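Local structure of glutamate ABC superfamily ATP binding cassette transporter, binding protein (Enterococcus faecium DO, 5EYF) at residues F160-Q164 and S165-D169; D229-Y232 and Q233-P237; L8-S11 and K12-E16; Q217-E220 and E221-A224. The protein binds glutamate and probably delivers it, as the solute-binding component of an ABC transporter, for uptake into the cell. All blocks are in the same frame, centred on the assembly; numbering follows the deposited sequence. Where two conformers were deposited one is given.

Contact 1 of 4, residues F160-Q164 and S165-D169; sequences FTALQ and SGQGD
The flat peptide carbonyl of T161 takes two donors from S165: the backbone N and the hydroxyl OG reach T161 O from opposite sides of its carbonyl plane, each tilted from it by less than 30°. S165 N lies 3.0 Å from T161 O, and S165 OG donates to the same T161 O at 2.9 Å. OG can do so because chi1 of 56° sets it between the backbone N and the carbonyl carbon, folded back over the helix end. Nearby, Q164 CG lies over one face of the F160 ring, toward its rim, and Y188 meets that ring edge-to-face. Helix 156-164 stops here in a Schellman motif. Q167 N bonds to A162 O at 2.9 Å, and inside that loop G166 N bonds to L163 O at 3.1 Å, coming from above the carbonyl plane rather than toward a lone pair. G166 is the C-prime residue, and its positive phi of 77° is a conformation that glycine adopts easily.

The methyl of A162 suits a site between the turn and the sheet, since it also touches L130 on strand 128-132. L163 sends its branch inward, where L110, L130 and Y188 receive it, while its CD1 brushes the chain leaving the turn, 3.8 Å from G168 O. After D169 the chain enters strand 170-172, and D169 OD2 accepts from T128 N, tying the connection to strand 128-132. The extended side chain of Q167 lies alongside A162, its OE1 3.5 Å from A162 CB.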
loop_
_atom_site.group_PDB
_atom_site.type_symbol
_atom_site.label_atom_id
_atom_site.label_comp_id
_atom_site.label_asym_id
_atom_site.label_seq_id
_atom_site.Cartn_x
_atom_site.Cartn_y
_atom_site.Cartn_z
ATOM N N PHE B 160 14.086 2.912 20.962
ATOM C CA PHE B 160 15.023 1.828 20.692
ATOM C C PHE B 160 15.936 1.530 21.884
ATOM O O PHE B 160 16.226 0.361 22.160
ATOM C CB PHE B 160 15.840 2.136 19.440
ATOM C CG PHE B 160 16.779 1.048 19.082
ATOM C CD1 PHE B 160 16.289 -0.230 18.850
ATOM C CD2 PHE B 160 18.146 1.274 19.004
ATOM C CE1 PHE B 160 17.123 -1.263 18.535
ATOM C CE2 PHE B 160 18.995 0.233 18.676
ATOM C CZ PHE B 160 18.481 -1.033 18.446
ATOM N N THR B 161 16.416 2.555 22.605
ATOM C CA THR B 161 17.204 2.210 23.784
ATOM C C THR B 161 16.343 1.515 24.836
ATOM O O THR B 161 16.837 0.629 25.535
ATOM C CB THR B 161 17.922 3.435 24.366
ATOM O OG1 THR B 161 16.980 4.475 24.637
ATOM C CG2 THR B 161 18.992 3.954 23.388
ATOM N N ALA B 162 15.051 1.857 24.928
ATOM C CA ALA B 162 14.172 1.138 25.841
ATOM C C ALA B 162 14.045 -0.320 25.425
ATOM O O ALA B 162 14.037 -1.217 26.278
ATOM C CB ALA B 162 12.801 1.802 25.910
ATOM N N LEU B 163 13.984 -0.581 24.117
ATOM C CA LEU B 163 13.975 -1.966 23.650
ATOM C C LEU B 163 15.279 -2.659 24.027
ATOM O O LEU B 163 15.274 -3.796 24.526
ATOM C CB LEU B 163 13.757 -2.013 22.128
ATOM C CG LEU B 163 13.686 -3.427 21.559
ATOM C CD1 LEU B 163 12.430 -4.153 22.047
ATOM C CD2 LEU B 163 13.689 -3.390 20.018
ATOM N N GLN B 164 16.407 -1.964 23.829
ATOM C CA GLN B 164 17.719 -2.561 24.058
ATOM C C GLN B 164 17.904 -2.954 25.520
ATOM O O GLN B 164 18.534 -3.976 25.814
ATOM C CB GLN B 164 18.830 -1.592 23.622
ATOM C CG GLN B 164 19.036 -1.435 22.082
ATOM C CD GLN B 164 20.212 -0.497 21.770
ATOM O OE1 GLN B 164 20.171 0.697 22.085
ATOM N NE2 GLN B 164 21.273 -1.041 21.186
ATOM N N SER B 165 17.360 -2.163 26.447
ATOM C CA SER B 165 17.484 -2.409 27.884
ATOM C C SER B 165 16.276 -3.142 28.462
ATOM O O SER B 165 16.115 -3.199 29.691
ATOM C CB SER B 165 17.723 -1.085 28.627
ATOM O OG SER B 165 16.693 -0.162 28.339
ATOM N N GLY B 166 15.428 -3.716 27.602
ATOM C CA GLY B 166 14.426 -4.643 28.084
ATOM C C GLY B 166 13.244 -3.992 28.737
ATOM O O GLY B 166 12.492 -4.666 29.453
ATOM N N GLN B 167 13.061 -2.689 28.522
ATOM C CA GLN B 167 11.940 -1.980 29.115
ATOM C C GLN B 167 10.654 -2.279 28.382
ATOM O O GLN B 167 9.564 -2.056 28.922
ATOM C CB GLN B 167 12.237 -0.482 29.102
ATOM C CG GLN B 167 13.606 -0.220 29.755
ATOM C CD GLN B 167 13.941 1.240 29.953
ATOM O OE1 GLN B 167 13.364 2.109 29.319
ATOM N NE2 GLN B 167 14.865 1.516 30.862
ATOM N N GLY B 168 10.779 -2.741 27.139
ATOM C CA GLY B 168 9.658 -3.283 26.407
ATOM C C GLY B 168 10.110 -4.550 25.716
ATOM O O GLY B 168 11.308 -4.844 25.639
ATOM N N ASP B 169 9.122 -5.300 25.213
ATOM C CA ASP B 169 9.366 -6.565 24.551
ATOM C C ASP B 169 9.458 -6.421 23.039
ATOM O O ASP B 169 10.038 -7.295 22.382
ATOM C CB ASP B 169 8.246 -7.567 24.884
ATOM C CG ASP B 169 8.079 -7.809 26.378
ATOM O OD1 ASP B 169 8.919 -8.512 26.976
ATOM O OD2 ASP B 169 7.097 -7.307 26.962
#

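Contact 2 of 4, residues D229-Y232 and Q233-P237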
loop_
_atom_site.group_PDB
_atom_site.type_symbol
_atom_site.label_atom_id
_atom_site.label_comp_id
_atom_site.label_asym_id
_atom_site.label_seq_id
_atom_site.Cartn_x
_atom_site.Cartn_y
_atom_site.Cartn_z
ATOM N N ASP B 229 12.267 6.414 -9.716
ATOM C CA ASP B 229 12.865 5.088 -9.597
ATOM C C ASP B 229 14.333 5.181 -9.188
ATOM O O ASP B 229 14.800 4.392 -8.358
ATOM C CB ASP B 229 12.685 4.333 -10.923
ATOM C CG ASP B 229 11.209 4.235 -11.349
ATOM O OD1 ASP B 229 10.568 5.248 -11.684
ATOM O OD2 ASP B 229 10.687 3.131 -11.386
ATOM N N LYS B 230 15.066 6.172 -9.718
ATOM C CA LYS B 230 16.463 6.336 -9.336
ATOM C C LYS B 230 16.586 6.655 -7.846
ATOM O O LYS B 230 17.451 6.109 -7.148
ATOM C CB LYS B 230 17.094 7.443 -10.189
ATOM C CG LYS B 230 18.598 7.475 -10.149
ATOM C CD LYS B 230 19.175 8.470 -11.144
ATOM C CE LYS B 230 20.695 8.277 -11.286
ATOM N NZ LYS B 230 21.357 9.365 -12.093
ATOM N N ILE B 231 15.737 7.558 -7.347
ATOM C CA ILE B 231 15.793 7.927 -5.931
ATOM C C ILE B 231 15.416 6.736 -5.048
ATOM O O ILE B 231 16.045 6.488 -4.001
ATOM C CB ILE B 231 14.882 9.135 -5.672
ATOM C CG1 ILE B 231 15.390 10.370 -6.405
ATOM C CG2 ILE B 231 14.754 9.427 -4.155
ATOM C CD1 ILE B 231 14.403 11.525 -6.425
ATOM N N TYR B 232 14.391 5.980 -5.456
ATOM C CA TYR B 232 14.003 4.780 -4.719
ATOM C C TYR B 232 15.163 3.780 -4.652
ATOM O O TYR B 232 15.461 3.232 -3.582
ATOM C CB TYR B 232 12.761 4.143 -5.353
ATOM C CG TYR B 232 12.241 3.035 -4.460
ATOM C CD1 TYR B 232 11.312 3.301 -3.454
ATOM C CD2 TYR B 232 12.745 1.745 -4.567
ATOM C CE1 TYR B 232 10.880 2.300 -2.603
ATOM C CE2 TYR B 232 12.328 0.736 -3.712
ATOM C CZ TYR B 232 11.401 1.020 -2.731
ATOM O OH TYR B 232 11.005 0.017 -1.885
ATOM N N GLN B 233 15.836 3.552 -5.790
ATOM C CA GLN B 233 16.944 2.599 -5.857
ATOM C C GLN B 233 18.132 3.029 -5.004
ATOM O O GLN B 233 18.889 2.178 -4.526
ATOM C CB GLN B 233 17.378 2.419 -7.311
ATOM C CG GLN B 233 16.323 1.725 -8.143
ATOM C CD GLN B 233 16.530 1.828 -9.648
ATOM O OE1 GLN B 233 15.551 1.861 -10.430
ATOM N NE2 GLN B 233 17.794 1.829 -10.071
ATOM N N LYS B 234 18.322 4.338 -4.819
ATOM C CA LYS B 234 19.409 4.843 -3.985
ATOM C C LYS B 234 19.219 4.463 -2.523
ATOM O O LYS B 234 20.181 4.074 -1.843
ATOM C CB LYS B 234 19.496 6.367 -4.130
ATOM C CG LYS B 234 20.516 7.043 -3.186
ATOM C CD LYS B 234 20.534 8.559 -3.393
ATOM C CE LYS B 234 21.247 9.275 -2.270
ATOM N NZ LYS B 234 21.165 10.759 -2.409
ATOM N N TRP B 235 17.986 4.557 -2.025
ATOM C CA TRP B 235 17.705 4.386 -0.600
ATOM C C TRP B 235 17.231 2.986 -0.219
ATOM O O TRP B 235 17.492 2.554 0.907
ATOM C CB TRP B 235 16.671 5.434 -0.136
ATOM C CG TRP B 235 17.315 6.802 -0.188
ATOM C CD1 TRP B 235 17.187 7.751 -1.177
ATOM C CD2 TRP B 235 18.281 7.308 0.726
ATOM N NE1 TRP B 235 17.989 8.833 -0.900
ATOM C CE2 TRP B 235 18.662 8.589 0.267
ATOM C CE3 TRP B 235 18.835 6.822 1.914
ATOM C CZ2 TRP B 235 19.595 9.386 0.944
ATOM C CZ3 TRP B 235 19.743 7.612 2.586
ATOM C CH2 TRP B 235 20.122 8.878 2.094
ATOM N N PHE B 236 16.572 2.262 -1.123
ATOM C CA PHE B 236 15.993 0.949 -0.822
ATOM C C PHE B 236 16.407 -0.089 -1.859
ATOM O O PHE B 236 15.561 -0.773 -2.449
ATOM C CB PHE B 236 14.474 1.071 -0.741
ATOM C CG PHE B 236 14.045 2.120 0.190
ATOM C CD1 PHE B 236 14.188 1.928 1.553
ATOM C CD2 PHE B 236 13.589 3.347 -0.274
ATOM C CE1 PHE B 236 13.850 2.915 2.429
ATOM C CE2 PHE B 236 13.271 4.353 0.621
ATOM C CZ PHE B 236 13.382 4.128 1.970
ATOM N N PRO B 237 17.712 -0.276 -2.065
ATOM C CA PRO B 237 18.155 -1.147 -3.162
ATOM C C PRO B 237 17.756 -2.604 -2.996
ATOM O O PRO B 237 17.628 -3.314 -4.001
ATOM C CB PRO B 237 19.678 -0.979 -3.144
ATOM C CG PRO B 237 20.013 -0.580 -1.725
ATOM C CD PRO B 237 18.858 0.288 -1.310
#
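Y232 packs one face of its ring against F236, one turn farther along helix 227-235. Its CB lies 3.2 Å from Q233 N, the next backbone nitrogen, and CD2 also passes near that atom. CG stands anti to the backbone N (chi1 -171°), which carries the ring forward along the helix to F236. CD1 and CE1 both come close to F236 CD2, CE1 at 3.7 Å. CE2 and CZ both meet F236 CB, CZ 3.7 Å from that CB. F236 CB therefore sits over the tyrosine face in a CH-pi contact, 4.0 Å from the ring centroid, while the two rings meet obliquely with planes 41° apart. At the tip, OH passes beside F236 CB and ends in a hydrogen bond to E239 O.

The backbone bond from F236 N to Y232 O, 2.9 Å, spans the same pair. F236 then leaves helical geometry, and P237, which has no N-H to offer, follows naturally at the helix end. F236 itself is buried among F28, F41 and F103, where a large apolar ring fits well.

On another side of the helix, W235 CD1 approaches I231 O at 3.3 Å, at the ring edge near its plane, and touches I231 CG2. The indole NE1 and the ammonium of K234 both bind D44 on helix 41-54. D229, about 4 Å from a bound magnesium ion, pairs with K243. The chemistry is thus divided: aromatic carbon fills the inner side, and a tyrosine, which can pack by its face yet bond at its tip, carries the link to the C-terminal tail.

Contact 3 of 4, residues L8-S11 and K12-E16; sequences LERS and KSTNE
R10 O receives two backbone donors from the following turn, S13 N at 2.9 Å and T14 N at 3.1 Å. T14 N arrives in the carbonyl plane, whereas S13 N comes from above it. K12 N likewise donates to E9 O three residues back, at 3.0 Å, and only weakly to L8 O. Such three-residue spacing mixed with four-residue spacing marks a helix tightening toward its end.

That end is reached at N15: S11 O accepts the last four-residue bond, from N15 N at 2.8 Å. N15 has a positive phi of 53°, which asparagine tolerates better than most side-chain-bearing residues, and the turn directs E16 into strand 16-21. This strand lies between 59-64 and 81-82 in a parallel sheet of the two-lobed solute-binding fold, and N15 also pairs with K59 through the backbone.

Among side-chain polar contacts, S11 OG donates to L8 O at 2.6 Å. A small hydroxyl serves well here, on a face of the helix packed against L54. One water then joins S11 OG to K12 NZ, which it meets at 2.7 Å. The lysine chain bends at chi2 (-54°) and so runs back along the helix past L8 O. A second water donates to E16 O and bonds weakly to R10 NH1, whose firm partner is the salt bridge to D80.

Between the two segments apolar contact is slight. L8 packs on I53 of helix 41-54 and A214 of helix 209-225. R10 and T14 pass at a slant, R10 CG 4.0 Å from T14 CG2, the threonine methyl touching CG and CD of the arginine.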
loop_
_atom_site.group_PDB
_atom_site.type_symbol
_atom_site.label_atom_id
_atom_site.label_comp_id
_atom_site.label_asym_id
_atom_site.label_seq_id
_atom_site.Cartn_x
_atom_site.Cartn_y
_atom_site.Cartn_z
ATOM N N LEU B 8 2.699 28.968 -4.549
ATOM C CA LEU B 8 3.259 29.175 -5.891
ATOM C C LEU B 8 3.457 30.654 -6.218
ATOM O O LEU B 8 4.431 31.027 -6.894
ATOM C CB LEU B 8 2.365 28.545 -6.953
ATOM C CG LEU B 8 2.574 27.076 -7.242
ATOM C CD1 LEU B 8 1.723 26.722 -8.454
ATOM C CD2 LEU B 8 4.037 26.735 -7.477
ATOM N N GLU B 9 2.512 31.508 -5.818
ATOM C CA GLU B 9 2.692 32.933 -6.066
ATOM C C GLU B 9 3.941 33.439 -5.352
ATOM O O GLU B 9 4.770 34.142 -5.953
ATOM C CB GLU B 9 1.456 33.725 -5.636
ATOM C CG GLU B 9 0.274 33.568 -6.584
ATOM C CD GLU B 9 -0.923 34.390 -6.177
ATOM O OE1 GLU B 9 -0.834 35.136 -5.178
ATOM O OE2 GLU B 9 -1.960 34.272 -6.862
ATOM N N ARG B 10 4.121 33.035 -4.088
ATOM C CA ARG B 10 5.284 33.484 -3.330
ATOM C C ARG B 10 6.567 33.029 -4.001
ATOM O O ARG B 10 7.544 33.773 -4.044
ATOM C CB ARG B 10 5.233 32.965 -1.888
ATOM C CG ARG B 10 6.358 33.560 -1.018
ATOM C CD ARG B 10 6.905 32.586 0.035
ATOM N NE ARG B 10 5.899 32.199 1.017
ATOM C CZ ARG B 10 5.643 30.947 1.378
ATOM N NH1 ARG B 10 6.330 29.944 0.848
ATOM N NH2 ARG B 10 4.698 30.699 2.274
ATOM N N SER B 11 6.569 31.809 -4.555
ATOM C CA SER B 11 7.776 31.283 -5.191
ATOM C C SER B 11 8.236 32.146 -6.362
ATOM O O SER B 11 9.423 32.121 -6.710
ATOM C CB SER B 11 7.555 29.851 -5.655
ATOM O OG SER B 11 6.764 29.800 -6.831
ATOM N N LYS B 12 7.325 32.897 -6.994
ATOM C CA LYS B 12 7.750 33.822 -8.049
ATOM C C LYS B 12 8.767 34.831 -7.535
ATOM O O LYS B 12 9.643 35.274 -8.297
ATOM C CB LYS B 12 6.556 34.567 -8.650
ATOM C CG LYS B 12 5.416 33.678 -9.154
ATOM C CD LYS B 12 5.877 32.620 -10.150
ATOM C CE LYS B 12 4.668 31.813 -10.617
ATOM N NZ LYS B 12 5.017 30.473 -11.127
ATOM N N SER B 13 8.650 35.231 -6.266
ATOM C CA SER B 13 9.644 36.114 -5.675
ATOM C C SER B 13 10.824 35.358 -5.070
ATOM O O SER B 13 11.975 35.749 -5.283
ATOM C CB SER B 13 9.001 37.005 -4.608
ATOM O OG SER B 13 9.966 37.936 -4.141
ATOM N N THR B 14 10.565 34.284 -4.310
ATOM C CA THR B 14 11.617 33.693 -3.488
ATOM C C THR B 14 12.388 32.580 -4.171
ATOM O O THR B 14 13.493 32.253 -3.716
ATOM C CB THR B 14 11.061 33.145 -2.175
ATOM O OG1 THR B 14 10.243 31.988 -2.426
ATOM C CG2 THR B 14 10.234 34.194 -1.475
ATOM N N ASN B 15 11.836 31.999 -5.235
ATOM C CA ASN B 15 12.465 30.896 -5.954
ATOM C C ASN B 15 12.841 29.751 -5.012
ATOM O O ASN B 15 13.894 29.121 -5.146
ATOM C CB ASN B 15 13.683 31.378 -6.741
ATOM C CG ASN B 15 14.084 30.393 -7.797
ATOM O OD1 ASN B 15 13.227 29.727 -8.401
ATOM N ND2 ASN B 15 15.388 30.242 -7.996
ATOM N N GLU B 16 11.947 29.456 -4.073
ATOM C CA GLU B 16 12.243 28.517 -2.997
ATOM C C GLU B 16 10.971 27.776 -2.603
ATOM O O GLU B 16 9.869 28.328 -2.677
ATOM C CB GLU B 16 12.832 29.265 -1.787
ATOM C CG GLU B 16 13.389 28.396 -0.650
ATOM C CD GLU B 16 13.813 29.238 0.551
ATOM O OE1 GLU B 16 12.962 29.993 1.075
ATOM O OE2 GLU B 16 14.997 29.179 0.957
HETATM O O HOH W 1 8.329 29.119 -0.309
HETATM O O HOH W 2 6.683 28.988 -9.525
#

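Contact 4 of 4, residues Q217-E220 and E221-A224; sequences QALE and EMHA
H223 N donates to L219 O at 2.9 Å in a nearly straight bond, 165° at the hydrogen. The same oxygen is approached by the imidazole carbon of H223, CD2 standing 3.1 Å from L219 O. The ring thus leans back along its own helix; beyond it lie Y228, V244 and, about 4 Å from the side chain, a bound magnesium ion.

At the flank of the helix Q217 and E221 pair one turn apart, where two long polar chains are well suited, E221 having K52 of helix 41-54 as a neighbour. Q217 is bent at chi2 (67°), which brings its amide round to the glutamate. Q217 NE2 donates to E221 OE2 at 3.3 Å, on the anti lone pair, and the carboxylate oxygen lies in the amide plane. The two flat groups are nevertheless turned 63° from each other.

Inward, the selenomethionine M222 folds its CG against A218 O, 3.2 Å away, with its methyl group only loosely near L219 CD2. A218, small enough for close approach, faces K52, and M222 reaches A48 and I49. Buried apolar residues on one side and a glutamine-glutamate pair at the flank make 209-225 an amphipathic helix packed on helix 41-54.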
loop_
_atom_site.group_PDB
_atom_site.type_symbol
_atom_site.label_atom_id
_atom_site.label_comp_id
_atom_site.label_asym_id
_atom_site.label_seq_id
_atom_site.Cartn_x
_atom_site.Cartn_y
_atom_site.Cartn_z
ATOM N N GLN B 217 1.886 17.116 -10.187
ATOM C CA GLN B 217 2.427 17.103 -11.536
ATOM C C GLN B 217 3.908 16.765 -11.518
ATOM O O GLN B 217 4.394 16.021 -12.374
ATOM C CB GLN B 217 2.192 18.474 -12.186
ATOM C CG GLN B 217 2.773 18.640 -13.583
ATOM C CD GLN B 217 2.092 17.767 -14.607
ATOM O OE1 GLN B 217 0.915 17.445 -14.474
ATOM N NE2 GLN B 217 2.832 17.374 -15.643
ATOM N N ALA B 218 4.642 17.317 -10.548
ATOM C CA ALA B 218 6.059 17.004 -10.396
ATOM C C ALA B 218 6.268 15.508 -10.181
ATOM O O ALA B 218 7.112 14.888 -10.840
ATOM C CB ALA B 218 6.643 17.811 -9.237
ATOM N N LEU B 219 5.483 14.907 -9.270
ATOM C CA LEU B 219 5.574 13.466 -9.042
ATOM C C LEU B 219 5.262 12.692 -10.310
ATOM O O LEU B 219 5.966 11.735 -10.642
ATOM C CB LEU B 219 4.622 13.019 -7.921
ATOM C CG LEU B 219 5.060 13.409 -6.508
ATOM C CD1 LEU B 219 3.888 13.213 -5.542
ATOM C CD2 LEU B 219 6.265 12.565 -6.115
ATOM N N GLU B 220 4.198 13.082 -11.021
ATOM C CA GLU B 220 3.878 12.442 -12.299
ATOM C C GLU B 220 5.082 12.446 -13.234
ATOM O O GLU B 220 5.438 11.420 -13.818
ATOM C CB GLU B 220 2.691 13.148 -12.961
ATOM C CG GLU B 220 2.196 12.474 -14.237
ATOM C CD GLU B 220 0.944 13.132 -14.815
ATOM O OE1 GLU B 220 0.552 14.219 -14.333
ATOM O OE2 GLU B 220 0.346 12.561 -15.753
ATOM N N GLU B 221 5.721 13.604 -13.377
ATOM C CA GLU B 221 6.863 13.726 -14.275
ATOM C C GLU B 221 8.022 12.846 -13.817
ATOM O O GLU B 221 8.722 12.251 -14.648
ATOM C CB GLU B 221 7.285 15.191 -14.338
ATOM C CG GLU B 221 6.340 16.096 -15.149
ATOM C CD GLU B 221 6.776 17.563 -15.143
ATOM O OE1 GLU B 221 7.998 17.834 -15.024
ATOM O OE2 GLU B 221 5.890 18.447 -15.255
HETATM N N MSE B 222 8.215 12.722 -12.500
HETATM C CA MSE B 222 9.318 11.947 -11.959
HETATM C C MSE B 222 9.093 10.447 -12.139
HETATM O O MSE B 222 10.031 9.679 -12.354
HETATM C CB MSE B 222 9.497 12.262 -10.471
HETATM C CG MSE B 222 10.020 13.702 -10.222
HETATM SE SE MSE B 222 9.696 14.321 -8.414
HETATM C CE MSE B 222 10.540 12.879 -7.383
ATOM N N HIS B 223 7.832 10.031 -12.022
ATOM C CA HIS B 223 7.499 8.652 -12.367
ATOM C C HIS B 223 7.640 8.398 -13.856
ATOM O O HIS B 223 8.034 7.297 -14.260
ATOM C CB HIS B 223 6.083 8.332 -11.930
ATOM C CG HIS B 223 5.947 8.131 -10.468
ATOM N ND1 HIS B 223 6.389 6.989 -9.831
ATOM C CD2 HIS B 223 5.383 8.907 -9.515
ATOM C CE1 HIS B 223 6.110 7.079 -8.544
ATOM N NE2 HIS B 223 5.502 8.232 -8.326
ATOM N N ALA B 224 7.344 9.400 -14.687
ATOM C CA ALA B 224 7.401 9.150 -16.115
ATOM C C ALA B 224 8.837 9.070 -16.604
ATOM O O ALA B 224 9.118 8.334 -17.552
ATOM C CB ALA B 224 6.619 10.220 -16.870
#

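Overall arrangement
Contacts 2 and 4 belong together: they sit on the consecutive helices 227-235 and 209-225, both leaning on helix 41-54, and they touch where I231 CD1 meets M222 CE. Contact 3 reaches the same helix from the chain's start, its nearest atoms about 9 Å from contact 4, and is a surface arrangement rich in polar groups and water; contacts 1, 2 and 4 are partly buried. Contact 1 stands apart in the region of strands 103-112 and 128-132, its centre about 46 Å from that of contact 3. Three of the four mark helix ends, yet differently: glycine in a Schellman turn, an aromatic pair before proline, and an asparagine of positive phi. Contact 4 alone lies wholly within a helix.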